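Local structure of uncharacterized protein (Synechococcus sp. WH 8102, 4DCI) at residues P15-A20 / Q114-S119. The protein is of unknown function but belongs to the YlqD family and joins a long helical hairpin, predicted as coiled coil, to a small beta sheet. Numbering follows the deposited sequence.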
# COMPACT_ATOMS: atom_id res chain seq x y z
N PRO B 15 9.80 7.57 -15.92
CA PRO B 15 8.91 8.72 -15.78
C PRO B 15 9.12 9.74 -16.90
O PRO B 15 10.21 9.83 -17.47
CB PRO B 15 9.38 9.30 -14.45
CG PRO B 15 10.85 9.04 -14.44
CD PRO B 15 11.06 7.75 -15.18
N ILE B 16 8.07 10.49 -17.22
CA ILE B 16 8.17 11.63 -18.14
C ILE B 16 7.83 12.89 -17.35
O ILE B 16 6.89 12.90 -16.55
CB ILE B 16 7.23 11.49 -19.36
CG1 ILE B 16 7.65 10.32 -20.24
CG2 ILE B 16 7.21 12.75 -20.21
CD1 ILE B 16 9.12 10.27 -20.59
N THR B 17 8.60 13.95 -17.56
CA THR B 17 8.33 15.21 -16.88
C THR B 17 7.44 16.08 -17.75
O THR B 17 7.68 16.23 -18.94
CB THR B 17 9.64 15.93 -16.54
OG1 THR B 17 10.39 15.12 -15.63
CG2 THR B 17 9.37 17.29 -15.91
N VAL B 18 6.40 16.63 -17.15
CA VAL B 18 5.54 17.57 -17.85
C VAL B 18 5.91 18.98 -17.42
O VAL B 18 5.88 19.30 -16.24
CB VAL B 18 4.04 17.30 -17.55
CG1 VAL B 18 3.15 17.98 -18.58
CG2 VAL B 18 3.77 15.81 -17.54
N ARG B 19 6.30 19.81 -18.38
CA ARG B 19 6.52 21.23 -18.13
C ARG B 19 5.40 22.04 -18.80
O ARG B 19 4.96 21.68 -19.89
CB ARG B 19 7.89 21.67 -18.66
CG ARG B 19 9.07 21.04 -17.93
CD ARG B 19 10.38 21.30 -18.65
NE ARG B 19 11.41 20.37 -18.20
CZ ARG B 19 12.50 20.03 -18.90
NH1 ARG B 19 12.71 20.52 -20.12
NH2 ARG B 19 13.37 19.16 -18.39
N ALA B 20 4.94 23.11 -18.16
CA ALA B 20 3.89 23.96 -18.76
C ALA B 20 4.40 25.33 -19.15
O ALA B 20 5.18 25.96 -18.42
CB ALA B 20 2.70 24.09 -17.83
N GLN B 114 5.61 20.69 -13.83
CA GLN B 114 4.21 20.39 -13.54
C GLN B 114 3.99 18.88 -13.53
O GLN B 114 3.26 18.34 -14.36
CB GLN B 114 3.29 21.05 -14.58
CG GLN B 114 1.83 21.22 -14.15
CD GLN B 114 0.83 20.98 -15.29
OE1 GLN B 114 0.90 21.60 -16.36
NE2 GLN B 114 -0.13 20.08 -15.06
N GLY B 115 4.66 18.20 -12.61
CA GLY B 115 4.43 16.76 -12.40
C GLY B 115 5.01 15.80 -13.43
O GLY B 115 5.74 16.21 -14.34
N GLN B 116 4.66 14.53 -13.27
CA GLN B 116 5.26 13.40 -13.99
C GLN B 116 4.20 12.48 -14.58
O GLN B 116 3.10 12.38 -14.06
CB GLN B 116 6.08 12.56 -13.02
CG GLN B 116 6.97 13.36 -12.09
CD GLN B 116 8.36 13.50 -12.64
OE1 GLN B 116 9.00 12.51 -12.98
NE2 GLN B 116 8.84 14.74 -12.73
N LEU B 117 4.55 11.77 -15.65
CA LEU B 117 3.70 10.73 -16.20
C LEU B 117 4.47 9.44 -16.36
O LEU B 117 5.63 9.46 -16.78
CB LEU B 117 3.17 11.14 -17.56
CG LEU B 117 2.20 12.31 -17.54
CD1 LEU B 117 2.07 12.87 -18.94
CD2 LEU B 117 0.86 11.86 -17.00
N GLU B 118 3.83 8.31 -16.05
CA GLU B 118 4.48 7.03 -16.29
C GLU B 118 4.61 6.82 -17.79
O GLU B 118 3.65 7.05 -18.54
CB GLU B 118 3.76 5.84 -15.65
CG GLU B 118 4.57 4.56 -15.84
CD GLU B 118 3.84 3.26 -15.55
OE1 GLU B 118 3.18 3.17 -14.50
OE2 GLU B 118 3.95 2.31 -16.37
N SER B 119 5.81 6.40 -18.20
CA SER B 119 6.12 6.11 -19.59
C SER B 119 6.94 4.83 -19.66
O SER B 119 7.21 4.18 -18.64
CB SER B 119 6.91 7.25 -20.21
OG SER B 119 7.31 6.94 -21.52
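I16 and L117 form an antiparallel hydrogen-bonded pair: I16 N reaches L117 O at 2.7 Å and L117 N returns to I16 O at 2.8 Å, both donors lying in the plane of the carbonyl they meet. Two residues on, V18 faces both G115 and Q114: V18 N bonds G115 O almost straight (172° at the hydrogen), whereas Q114 N to V18 O is weak at 124°. G115 has a positive phi, and pairing resumes between A20 and V112, a one-residue slip consistent with a beta bulge.

On the face of I16 and L117, V18 CG2 lies 3.7 Å from L117 CD1, the two side chains meeting at a slant. I16 is buried and packs on I137 of strand 136-140. An alanine here, lacking the atoms beyond CB, would probably leave I137 without that partner and open a gap, though the backbone bonds to L117 would likely remain.

The other face carries P15, T17 and Q116. A bend at chi2 (-94°) brings the Q116 amide alongside the side chains of P15 and T17, where NE2 makes a weak bond to T17 OG1 (3.3 Å) and OE1 lies 3.6 Å from P15 CB.

Farther out, Q114 OE1 accepts a weak bond from W26 NE1, and S119 OG bonds T11 O of the second subunit, where the sheet continues into that chain. Within this chain, strand 111-123 is outermost and strand 10-21 lies between it and strand 136-140; helices 24-60 and 69-104 fill most of the connection.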